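Local structure of signal recognition particle subunit srp14 (Schizosaccharomyces pombe, 2W9J) at residues Ala44-Ala54 with Thr60-Gln72. The protein probably serves as an RNA-binding subunit of the signal recognition particle, which targets secretory and membrane proteins to the endoplasmic reticulum during their translation. Residues are numbered along the deposited sequence; the frame is centred on the assembly and turned at random.
Sequences ASVLIRAKSGA and TVVELDYFTDFFQ
The antiparallel beta hairpin of strands 45-51 and 57-63 meets here the helix that follows it, 67-76, in the alpha-beta-beta-beta-alpha fold of the SRP9/14 family; Val46 and Ile48 serve both partners. Towards the strand they form hydrogen-bonded pairs with Val62 and Thr60. Val46 N gives a bond of 2.9 Å to Val62 O, and Val62 N returns one of 2.8 Å to Val46 O. Ile48 N reaches Thr60 O at 2.9 Å, and Thr60 N bonds in turn to Ile48 O. The face carrying Val46, Ile48, Thr60 and Val62 is the one covered by helices: Phe67, Phe70 and Phe71 come from helix 67-76, while Phe8 of helix 5-17 packs on Thr60. Thr60 OG1 is hydrogen-bonded to Leu3 O and Asn5 OD1, tying this strand to the start of helix 5-17. On the other face, Leu47 CD1 meets Val61 CG2 at 3.8 Å, with Leu2 touching both residues. Ser45 OG lies beside Val61 CG1 but is hydrogen-bonded to Glu38 O. Phe67 presents its ring edge to Val46, CZ lying 3.9 Å from Val46 CB; Leu64 CD2 sits over the centre of one face and Phe71 CE1 toward the rim of the opposite one. The ring of Phe70 has Val62 CG2 over its centre. With CG1 anti to the carbonyl carbon (chi1 -61°) and an extended chi2, Ile48 carries CD1 to Phe70 CE2 and Phe71 CZ, and to 3.6 Å from Val62 CG2.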
ATOM      1  N   ALA A  44      -5.166   8.987  15.967  1.00 35.90           N
ATOM      2  CA  ALA A  44      -5.943   8.588  14.801  1.00 35.87           C
ATOM      3  C   ALA A  44      -5.041   8.309  13.584  1.00 35.88           C
ATOM      4  O   ALA A  44      -4.150   9.106  13.250  1.00 35.87           O
ATOM      5  CB  ALA A  44      -6.994   9.649  14.477  1.00 35.83           C
ATOM      6  N   SER A  45      -5.260   7.157  12.951  1.00 35.53           N
ATOM      7  CA  SER A  45      -4.513   6.753  11.761  1.00 35.09           C
ATOM      8  C   SER A  45      -5.359   5.818  10.905  1.00 34.87           C
ATOM      9  O   SER A  45      -6.514   5.548  11.247  1.00 34.83           O
ATOM     10  CB  SER A  45      -3.194   6.091  12.140  1.00 35.14           C
ATOM     11  OG  SER A  45      -3.421   4.920  12.882  1.00 35.30           O
ATOM     12  N   VAL A  46      -4.795   5.324   9.799  1.00 34.55           N
ATOM     13  CA  VAL A  46      -5.592   4.600   8.804  1.00 33.99           C
ATOM     14  C   VAL A  46      -5.012   3.263   8.403  1.00 33.71           C
ATOM     15  O   VAL A  46      -3.808   3.136   8.178  1.00 34.12           O
ATOM     16  CB  VAL A  46      -5.863   5.481   7.563  1.00 34.24           C
ATOM     17  CG1 VAL A  46      -6.167   4.649   6.320  1.00 34.15           C
ATOM     18  CG2 VAL A  46      -7.012   6.421   7.862  1.00 33.97           C
ATOM     19  N   LEU A  47      -5.884   2.265   8.320  1.00 33.18           N
ATOM     20  CA  LEU A  47      -5.504   0.952   7.854  1.00 32.96           C
ATOM     21  C   LEU A  47      -5.760   0.871   6.365  1.00 33.39           C
ATOM     22  O   LEU A  47      -6.894   1.012   5.917  1.00 33.27           O
ATOM     23  CB  LEU A  47      -6.303  -0.109   8.594  1.00 32.44           C
ATOM     24  CG  LEU A  47      -6.224  -1.579   8.184  1.00 31.96           C
ATOM     25  CD1 LEU A  47      -4.866  -2.185   8.455  1.00 32.65           C
ATOM     26  CD2 LEU A  47      -7.270  -2.341   8.943  1.00 30.22           C
ATOM     27  N   ILE A  48      -4.695   0.639   5.608  1.00 33.90           N
ATOM     28  CA  ILE A  48      -4.770   0.469   4.159  1.00 34.64           C
ATOM     29  C   ILE A  48      -4.610  -1.001   3.758  1.00 35.73           C
ATOM     30  O   ILE A  48      -3.650  -1.679   4.182  1.00 36.08           O
ATOM     31  CB  ILE A  48      -3.693   1.318   3.458  1.00 34.35           C
ATOM     32  CG1 ILE A  48      -3.929   2.782   3.791  1.00 33.77           C
ATOM     33  CG2 ILE A  48      -3.728   1.116   1.950  1.00 34.27           C
ATOM     34  CD1 ILE A  48      -2.929   3.706   3.212  1.00 35.68           C
ATOM     35  N   ARG A  49      -5.556  -1.489   2.955  1.00 36.57           N
ATOM     36  CA  ARG A  49      -5.470  -2.826   2.369  1.00 37.92           C
ATOM     37  C   ARG A  49      -5.352  -2.711   0.856  1.00 38.58           C
ATOM     38  O   ARG A  49      -6.122  -1.976   0.242  1.00 39.43           O
ATOM     39  CB  ARG A  49      -6.724  -3.629   2.661  1.00 37.82           C
ATOM     40  CG  ARG A  49      -7.130  -3.735   4.098  1.00 40.17           C
ATOM     41  CD  ARG A  49      -8.568  -4.223   4.131  1.00 44.55           C
ATOM     42  NE  ARG A  49      -9.235  -4.054   5.418  1.00 47.67           N
ATOM     43  CZ  ARG A  49      -9.492  -2.878   5.995  1.00 49.82           C
ATOM     44  NH1 ARG A  49      -9.104  -1.728   5.421  1.00 48.62           N
ATOM     45  NH2 ARG A  49     -10.128  -2.856   7.170  1.00 50.66           N
ATOM     46  N   ALA A  50      -4.403  -3.426   0.253  1.00 39.07           N
ATOM     47  CA  ALA A  50      -4.301  -3.507  -1.210  1.00 39.24           C
ATOM     48  C   ALA A  50      -4.357  -4.957  -1.702  1.00 39.69           C
ATOM     49  O   ALA A  50      -3.876  -5.877  -1.039  1.00 39.68           O
ATOM     50  CB  ALA A  50      -3.044  -2.839  -1.690  1.00 38.86           C
ATOM     51  N   LYS A  51      -4.964  -5.153  -2.861  1.00 40.17           N
ATOM     52  CA  LYS A  51      -5.012  -6.462  -3.487  1.00 41.03           C
ATOM     53  C   LYS A  51      -4.905  -6.273  -4.988  1.00 41.52           C
ATOM     54  O   LYS A  51      -5.551  -5.388  -5.554  1.00 41.41           O
ATOM     55  CB  LYS A  51      -6.308  -7.196  -3.137  1.00 40.95           C
ATOM     56  CG  LYS A  51      -6.429  -8.561  -3.788  1.00 41.67           C
ATOM     57  CD  LYS A  51      -7.774  -9.211  -3.485  1.00 43.69           C
ATOM     58  CE  LYS A  51      -7.947 -10.526  -4.254  1.00 43.91           C
ATOM     59  NZ  LYS A  51      -9.326 -11.091  -4.118  1.00 44.76           N
ATOM     60  N   SER A  52      -4.073  -7.091  -5.624  1.00 42.22           N
ATOM     61  CA  SER A  52      -3.942  -7.060  -7.069  1.00 43.14           C
ATOM     62  C   SER A  52      -4.221  -8.443  -7.616  1.00 43.54           C
ATOM     63  O   SER A  52      -3.553  -9.407  -7.240  1.00 43.59           O
ATOM     64  CB  SER A  52      -2.545  -6.576  -7.488  1.00 43.29           C
ATOM     65  OG  SER A  52      -2.461  -6.384  -8.896  1.00 43.41           O
ATOM     66  N   GLY A  53      -5.222  -8.530  -8.487  1.00 44.06           N
ATOM     67  CA  GLY A  53      -5.572  -9.775  -9.162  1.00 44.86           C
ATOM     68  C   GLY A  53      -5.398 -11.013  -8.302  1.00 45.51           C
ATOM     69  O   GLY A  53      -5.873 -11.058  -7.158  1.00 45.64           O
ATOM     70  N   ALA A  54      -4.688 -12.001  -8.850  1.00 46.02           N
ATOM     71  CA  ALA A  54      -4.543 -13.327  -8.238  1.00 46.69           C
ATOM     72  C   ALA A  54      -3.846 -13.308  -6.874  1.00 47.21           C
ATOM     73  O   ALA A  54      -4.073 -14.188  -6.038  1.00 47.08           O
ATOM     74  CB  ALA A  54      -3.831 -14.285  -9.200  1.00 46.54           C
ATOM     75  N   THR A  60      -1.135  -2.312   5.731  1.00 40.52           N
ATOM     76  CA  THR A  60      -0.283  -1.472   6.560  1.00 40.36           C
ATOM     77  C   THR A  60      -1.097  -0.391   7.263  1.00 40.57           C
ATOM     78  O   THR A  60      -2.177  -0.006   6.792  1.00 41.40           O
ATOM     79  CB  THR A  60       0.891  -0.865   5.744  1.00 40.42           C
ATOM     80  OG1 THR A  60       1.897  -0.384   6.640  1.00 40.55           O
ATOM     81  CG2 THR A  60       0.434   0.252   4.809  1.00 39.52           C
ATOM     82  N   VAL A  61      -0.612   0.071   8.411  1.00 40.20           N
ATOM     83  CA  VAL A  61      -1.266   1.176   9.094  1.00 39.97           C
ATOM     84  C   VAL A  61      -0.435   2.436   8.925  1.00 40.17           C
ATOM     85  O   VAL A  61       0.723   2.503   9.361  1.00 39.86           O
ATOM     86  CB  VAL A  61      -1.517   0.899  10.583  1.00 39.98           C
ATOM     87  CG1 VAL A  61      -2.093   2.132  11.256  1.00 39.21           C
ATOM     88  CG2 VAL A  61      -2.475  -0.275  10.751  1.00 40.52           C
ATOM     89  N   VAL A  62      -1.046   3.429   8.285  1.00 40.20           N
ATOM     90  CA  VAL A  62      -0.390   4.700   8.035  1.00 40.36           C
ATOM     91  C   VAL A  62      -0.851   5.763   9.027  1.00 40.76           C
ATOM     92  O   VAL A  62      -2.035   6.093   9.099  1.00 40.47           O
ATOM     93  CB  VAL A  62      -0.604   5.181   6.582  1.00 40.23           C
ATOM     94  CG1 VAL A  62       0.261   6.393   6.307  1.00 40.03           C
ATOM     95  CG2 VAL A  62      -0.268   4.058   5.593  1.00 39.76           C
ATOM     96  N   GLU A  63       0.105   6.296   9.781  1.00 41.63           N
ATOM     97  CA  GLU A  63      -0.170   7.330  10.773  1.00 42.78           C
ATOM     98  C   GLU A  63      -0.375   8.676  10.092  1.00 43.22           C
ATOM     99  O   GLU A  63       0.325   8.985   9.130  1.00 43.13           O
ATOM    100  CB  GLU A  63       0.964   7.394  11.800  1.00 42.65           C
ATOM    101  CG  GLU A  63       1.160   6.069  12.561  1.00 44.68           C
ATOM    102  CD  GLU A  63       1.501   6.279  14.034  1.00 46.41           C
ATOM    103  OE1 GLU A  63       2.085   7.331  14.381  1.00 47.82           O
ATOM    104  OE2 GLU A  63       1.185   5.392  14.853  1.00 47.59           O
ATOM    105  N   LEU A  64      -1.332   9.466  10.587  1.00 44.02           N
ATOM    106  CA  LEU A  64      -1.635  10.788  10.009  1.00 45.05           C
ATOM    107  C   LEU A  64      -0.408  11.634   9.705  1.00 45.38           C
ATOM    108  O   LEU A  64      -0.334  12.266   8.657  1.00 45.46           O
ATOM    109  CB  LEU A  64      -2.576  11.597  10.906  1.00 45.28           C
ATOM    110  CG  LEU A  64      -4.095  11.420  10.774  1.00 46.25           C
ATOM    111  CD1 LEU A  64      -4.801  12.689  11.277  1.00 46.83           C
ATOM    112  CD2 LEU A  64      -4.533  11.088   9.338  1.00 46.53           C
ATOM    113  N   ASP A  65       0.544  11.640  10.632  1.00 45.99           N
ATOM    114  CA  ASP A  65       1.779  12.401  10.489  1.00 46.64           C
ATOM    115  C   ASP A  65       2.610  11.981   9.267  1.00 46.88           C
ATOM    116  O   ASP A  65       3.416  12.757   8.761  1.00 46.62           O
ATOM    117  CB  ASP A  65       2.621  12.272  11.767  1.00 46.87           C
ATOM    118  CG  ASP A  65       2.026  13.030  12.956  1.00 47.39           C
ATOM    119  OD1 ASP A  65       1.135  13.889  12.746  1.00 48.54           O
ATOM    120  OD2 ASP A  65       2.460  12.769  14.105  1.00 46.79           O
ATOM    121  N   TYR A  66       2.409  10.754   8.801  1.00 47.21           N
ATOM    122  CA  TYR A  66       3.224  10.214   7.726  1.00 47.90           C
ATOM    123  C   TYR A  66       2.460  10.136   6.399  1.00 47.59           C
ATOM    124  O   TYR A  66       2.966   9.599   5.413  1.00 47.53           O
ATOM    125  CB  TYR A  66       3.782   8.839   8.130  1.00 48.50           C
ATOM    126  CG  TYR A  66       5.032   8.410   7.361  1.00 51.42           C
ATOM    127  CD1 TYR A  66       4.984   7.352   6.439  1.00 53.49           C
ATOM    128  CD2 TYR A  66       6.266   9.064   7.556  1.00 53.46           C
ATOM    129  CE1 TYR A  66       6.125   6.948   5.729  1.00 55.43           C
ATOM    130  CE2 TYR A  66       7.418   8.669   6.852  1.00 55.50           C
ATOM    131  CZ  TYR A  66       7.334   7.611   5.939  1.00 56.93           C
ATOM    132  OH  TYR A  66       8.452   7.212   5.235  1.00 58.59           O
ATOM    133  N   PHE A  67       1.249  10.690   6.375  1.00 47.36           N
ATOM    134  CA  PHE A  67       0.393  10.649   5.182  1.00 47.35           C
ATOM    135  C   PHE A  67       1.055  11.222   3.905  1.00 47.39           C
ATOM    136  O   PHE A  67       1.178  10.520   2.890  1.00 47.31           O
ATOM    137  CB  PHE A  67      -0.943  11.348   5.471  1.00 47.25           C
ATOM    138  CG  PHE A  67      -2.097  10.406   5.709  1.00 47.30           C
ATOM    139  CD1 PHE A  67      -1.956   9.283   6.531  1.00 46.76           C
ATOM    140  CD2 PHE A  67      -3.343  10.662   5.125  1.00 46.95           C
ATOM    141  CE1 PHE A  67      -3.016   8.423   6.746  1.00 46.32           C
ATOM    142  CE2 PHE A  67      -4.413   9.810   5.333  1.00 46.68           C
ATOM    143  CZ  PHE A  67      -4.251   8.684   6.153  1.00 47.14           C
ATOM    144  N   THR A  68       1.473  12.485   3.961  1.00 47.36           N
ATOM    145  CA  THR A  68       2.186  13.122   2.846  1.00 47.56           C
ATOM    146  C   THR A  68       3.281  12.202   2.280  1.00 47.47           C
ATOM    147  O   THR A  68       3.272  11.867   1.086  1.00 47.50           O
ATOM    148  CB  THR A  68       2.822  14.454   3.288  1.00 47.58           C
ATOM    149  OG1 THR A  68       1.798  15.356   3.718  1.00 48.13           O
ATOM    150  CG2 THR A  68       3.602  15.078   2.152  1.00 47.68           C
ATOM    151  N   ASP A  69       4.200  11.796   3.164  1.00 47.26           N
ATOM    152  CA  ASP A  69       5.348  10.944   2.838  1.00 46.63           C
ATOM    153  C   ASP A  69       4.929   9.643   2.186  1.00 46.12           C
ATOM    154  O   ASP A  69       5.451   9.282   1.126  1.00 45.70           O
ATOM    155  CB  ASP A  69       6.143  10.632   4.109  1.00 46.75           C
ATOM    156  CG  ASP A  69       7.064  11.772   4.522  1.00 47.82           C
ATOM    157  OD1 ASP A  69       7.961  12.147   3.718  1.00 48.23           O
ATOM    158  OD2 ASP A  69       6.901  12.280   5.661  1.00 48.18           O
ATOM    159  N   PHE A  70       3.983   8.954   2.830  1.00 45.59           N
ATOM    160  CA  PHE A  70       3.517   7.654   2.377  1.00 45.20           C
ATOM    161  C   PHE A  70       2.825   7.734   1.043  1.00 45.46           C
ATOM    162  O   PHE A  70       3.089   6.923   0.171  1.00 45.33           O
ATOM    163  CB  PHE A  70       2.581   6.986   3.392  1.00 45.08           C
ATOM    164  CG  PHE A  70       2.114   5.635   2.950  1.00 43.43           C
ATOM    165  CD1 PHE A  70       2.881   4.512   3.199  1.00 41.40           C
ATOM    166  CD2 PHE A  70       0.933   5.493   2.218  1.00 42.95           C
ATOM    167  CE1 PHE A  70       2.466   3.254   2.757  1.00 42.00           C
ATOM    168  CE2 PHE A  70       0.513   4.242   1.777  1.00 42.20           C
ATOM    169  CZ  PHE A  70       1.283   3.116   2.049  1.00 41.45           C
ATOM    170  N   PHE A  71       1.933   8.700   0.884  1.00 46.23           N
ATOM    171  CA  PHE A  71       1.260   8.860  -0.398  1.00 47.50           C
ATOM    172  C   PHE A  71       2.197   9.369  -1.486  1.00 48.12           C
ATOM    173  O   PHE A  71       2.007   9.072  -2.666  1.00 47.88           O
ATOM    174  CB  PHE A  71      -0.033   9.668  -0.267  1.00 47.40           C
ATOM    175  CG  PHE A  71      -1.092   8.935   0.496  1.00 48.68           C
ATOM    176  CD1 PHE A  71      -1.489   9.360   1.759  1.00 48.92           C
ATOM    177  CD2 PHE A  71      -1.645   7.759  -0.015  1.00 49.62           C
ATOM    178  CE1 PHE A  71      -2.445   8.649   2.483  1.00 48.51           C
ATOM    179  CE2 PHE A  71      -2.599   7.044   0.704  1.00 48.79           C
ATOM    180  CZ  PHE A  71      -2.999   7.491   1.955  1.00 48.77           C
ATOM    181  N   GLN A  72       3.234  10.094  -1.081  1.00 49.40           N
ATOM    182  CA  GLN A  72       4.282  10.478  -2.023  1.00 50.79           C
ATOM    183  C   GLN A  72       5.051   9.241  -2.524  1.00 51.36           C
ATOM    184  O   GLN A  72       5.323   9.138  -3.712  1.00 51.31           O
ATOM    185  CB  GLN A  72       5.216  11.523  -1.413  1.00 50.71           C
ATOM    186  CG  GLN A  72       6.088  12.255  -2.416  1.00 52.44           C
ATOM    187  CD  GLN A  72       5.320  13.257  -3.271  1.00 53.91           C
ATOM    188  OE1 GLN A  72       4.562  12.875  -4.173  1.00 54.62           O
ATOM    189  NE2 GLN A  72       5.529  14.550  -3.002  1.00 52.81           N
TER